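Local coordinates for protein glutaredoxin (Methanosarcina acetivorans, PDB 5CAX) that probably reduces protein disulfides with electrons from coenzyme M, as a glutaredoxin-like methanoredoxin with the thioredoxin fold, at residues E48-V52 against D53-E57. Sequence-based numbering, arbitrary orientation.
Sequences EYVFV and DLLEE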
ATOM      1  N   GLU A  48       2.822   6.228  -0.723  1.00 58.62           N
ATOM      2  CA  GLU A  48       1.509   6.610  -1.218  1.00 55.39           C
ATOM      3  C   GLU A  48       0.539   5.599  -0.677  1.00 54.17           C
ATOM      4  O   GLU A  48       0.912   4.439  -0.495  1.00 53.57           O
ATOM      5  CB  GLU A  48       1.447   6.600  -2.753  1.00 54.98           C
ATOM      6  CG  GLU A  48       1.747   7.945  -3.424  1.00 61.95           C
ATOM      7  CD  GLU A  48       0.565   8.896  -3.499  1.00 66.19           C
ATOM      8  OE1 GLU A  48      -0.495   8.618  -2.917  1.00 67.53           O
ATOM      9  OE2 GLU A  48       0.675   9.913  -4.211  1.00 70.30           O
ATOM     10  N   TYR A  49      -0.684   6.006  -0.361  1.00 46.67           N
ATOM     11  CA  TYR A  49      -1.692   4.986  -0.142  1.00 40.48           C
ATOM     12  C   TYR A  49      -2.994   5.297  -0.843  1.00 39.92           C
ATOM     13  O   TYR A  49      -3.364   6.452  -1.009  1.00 42.62           O
ATOM     14  CB  TYR A  49      -1.929   4.720   1.335  1.00 47.78           C
ATOM     15  CG  TYR A  49      -2.569   5.797   2.159  1.00 49.62           C
ATOM     16  CD1 TYR A  49      -3.954   5.820   2.386  1.00 50.05           C
ATOM     17  CD2 TYR A  49      -1.794   6.755   2.768  1.00 47.23           C
ATOM     18  CE1 TYR A  49      -4.534   6.801   3.190  1.00 47.65           C
ATOM     19  CE2 TYR A  49      -2.364   7.712   3.549  1.00 50.38           C
ATOM     20  CZ  TYR A  49      -3.714   7.741   3.772  1.00 49.99           C
ATOM     21  OH  TYR A  49      -4.179   8.746   4.582  1.00 53.63           O
ATOM     22  N   VAL A  50      -3.649   4.216  -1.268  1.00 45.03           N
ATOM     23  CA  VAL A  50      -4.878   4.208  -2.028  1.00 40.50           C
ATOM     24  C   VAL A  50      -5.938   3.376  -1.284  1.00 48.54           C
ATOM     25  O   VAL A  50      -5.777   2.167  -1.087  1.00 46.11           O
ATOM     26  CB  VAL A  50      -4.647   3.602  -3.466  1.00 52.96           C
ATOM     27  CG1 VAL A  50      -5.941   3.522  -4.272  1.00 40.98           C
ATOM     28  CG2 VAL A  50      -3.578   4.371  -4.252  1.00 39.19           C
ATOM     29  N   PHE A  51      -7.028   4.026  -0.871  1.00 58.86           N
ATOM     30  CA  PHE A  51      -8.198   3.327  -0.354  1.00 59.94           C
ATOM     31  C   PHE A  51      -9.178   2.983  -1.477  1.00 61.63           C
ATOM     32  O   PHE A  51     -10.033   3.786  -1.857  1.00 63.37           O
ATOM     33  CB  PHE A  51      -8.893   4.154   0.732  1.00 61.82           C
ATOM     34  CG  PHE A  51      -8.245   4.038   2.082  1.00 61.47           C
ATOM     35  CD1 PHE A  51      -7.782   2.802   2.534  1.00 59.35           C
ATOM     36  CD2 PHE A  51      -8.075   5.156   2.887  1.00 62.61           C
ATOM     37  CE1 PHE A  51      -7.176   2.680   3.776  1.00 60.04           C
ATOM     38  CE2 PHE A  51      -7.472   5.053   4.124  1.00 62.29           C
ATOM     39  CZ  PHE A  51      -7.019   3.810   4.575  1.00 60.89           C
ATOM     40  N   VAL A  52      -9.044   1.752  -1.968  1.00 61.28           N
ATOM     41  CA  VAL A  52      -9.789   1.238  -3.117  1.00 61.41           C
ATOM     42  C   VAL A  52     -11.315   1.306  -2.937  1.00 61.72           C
ATOM     43  O   VAL A  52     -12.041   1.530  -3.894  1.00 64.39           O
ATOM     44  CB  VAL A  52      -9.335  -0.214  -3.440  1.00 57.38           C
ATOM     45  CG1 VAL A  52     -10.165  -0.788  -4.579  1.00 56.70           C
ATOM     46  CG2 VAL A  52      -7.846  -0.205  -3.861  1.00 55.84           C
ATOM     47  N   ASP A  53     -11.818   1.110  -1.728  1.00 56.34           N
ATOM     48  CA  ASP A  53     -13.269   1.145  -1.571  1.00 59.25           C
ATOM     49  C   ASP A  53     -13.836   2.544  -1.833  1.00 61.66           C
ATOM     50  O   ASP A  53     -15.015   2.699  -2.130  1.00 64.96           O
ATOM     51  CB  ASP A  53     -13.687   0.669  -0.182  1.00 58.87           C
ATOM     52  CG  ASP A  53     -12.993   1.416   0.926  1.00 56.90           C
ATOM     53  OD1 ASP A  53     -11.777   1.655   0.802  1.00 53.05           O
ATOM     54  OD2 ASP A  53     -13.668   1.740   1.930  1.00 58.96           O
ATOM     55  N   LEU A  54     -12.985   3.553  -1.722  1.00 56.73           N
ATOM     56  CA  LEU A  54     -13.416   4.933  -1.833  1.00 61.75           C
ATOM     57  C   LEU A  54     -13.248   5.487  -3.257  1.00 63.90           C
ATOM     58  O   LEU A  54     -13.605   6.632  -3.533  1.00 62.92           O
ATOM     59  CB  LEU A  54     -12.649   5.801  -0.839  1.00 60.96           C
ATOM     60  CG  LEU A  54     -12.881   5.531   0.642  1.00 59.33           C
ATOM     61  CD1 LEU A  54     -11.959   6.411   1.400  1.00 56.96           C
ATOM     62  CD2 LEU A  54     -14.305   5.797   1.042  1.00 63.93           C
ATOM     63  N   LEU A  55     -12.651   4.689  -4.133  1.00 66.16           N
ATOM     64  CA  LEU A  55     -12.465   5.087  -5.512  1.00 68.62           C
ATOM     65  C   LEU A  55     -13.724   4.925  -6.376  1.00 75.06           C
ATOM     66  O   LEU A  55     -14.465   3.962  -6.232  1.00 74.24           O
ATOM     67  CB  LEU A  55     -11.305   4.301  -6.113  1.00 65.34           C
ATOM     68  CG  LEU A  55      -9.925   4.603  -5.549  1.00 59.21           C
ATOM     69  CD1 LEU A  55      -8.891   3.694  -6.224  1.00 56.17           C
ATOM     70  CD2 LEU A  55      -9.593   6.069  -5.796  1.00 59.34           C
ATOM     71  N   GLU A  56     -13.940   5.862  -7.297  1.00 83.31           N
ATOM     72  CA  GLU A  56     -15.006   5.726  -8.285  1.00 90.39           C
ATOM     73  C   GLU A  56     -14.805   4.440  -9.089  1.00 91.39           C
ATOM     74  O   GLU A  56     -13.698   3.906  -9.129  1.00 87.58           O
ATOM     75  CB  GLU A  56     -15.060   6.956  -9.194  1.00 91.90           C
ATOM     76  CG  GLU A  56     -15.428   8.259  -8.477  1.00 93.59           C
ATOM     77  CD  GLU A  56     -16.773   8.189  -7.747  1.00 99.59           C
ATOM     78  OE1 GLU A  56     -17.794   7.810  -8.367  1.00103.51           O
ATOM     79  OE2 GLU A  56     -16.813   8.515  -6.542  1.00 99.31           O
ATOM     80  N   GLU A  57     -15.880   3.929  -9.692  1.00 94.47           N
ATOM     81  CA  GLU A  57     -15.904   2.554 -10.196  1.00 95.89           C
ATOM     82  C   GLU A  57     -14.829   2.204 -11.213  1.00 95.78           C
ATOM     83  O   GLU A  57     -14.231   1.133 -11.131  1.00 92.91           O
ATOM     84  CB  GLU A  57     -17.262   2.226 -10.797  1.00103.03           C
ATOM     85  CG  GLU A  57     -17.295   0.837 -11.430  1.00107.08           C
ATOM     86  CD  GLU A  57     -16.869  -0.272 -10.451  1.00105.14           C
ATOM     87  OE1 GLU A  57     -17.103  -0.135  -9.228  1.00102.83           O
ATOM     88  OE2 GLU A  57     -16.298  -1.287 -10.911  1.00105.16           O
TER
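L55 reaches back over the turn to V50, and its side chain can be traced atom by atom. L55 CB lies 3.6 Å from V52 O, the same carbonyl oxygen that accepts the hydrogen bond of the L55 amide. L55 CG comes next, 3.8 Å from F51 O. With CG anti to the carbonyl carbon (chi1 -67°) and the chain then extended, L55 CD1 is carried to V50 CG1 at 3.5 Å, a methyl-to-methyl contact in which the two side chains cross at about a right angle. On V50 the methyl that meets it is CG1, which stands anti to the backbone N (chi1 177°).

The backbone evidence for a short 3-10 turn is a pair of successive i to i+3 bonds. L54 N donates to F51 O at 3.0 Å, and L55 N to V52 O at 3.2 Å; both donors stand above the carbonyl plane, the second 69° out of it. This turn ends strand 48-51, an edge strand of the sheet of the thioredoxin fold, parallel to its neighbour 22-26, and leads through the N-cap position E56 into helix 57-70. V52 turns its side chain onto K60, A63 and I64 of that helix, while L55 also touches K60.

On another part of the turn, L54 CD1 approaches F51 CB at 3.9 Å. D53 OD1 lies 3.8 Å from F51 CB as well, but the strongest polar partner of the carboxylate lies outside the turn: D53 OD2 is hydrogen-bonded to S28 OG, tying the turn to the loop that carries the cadmium ligand C30.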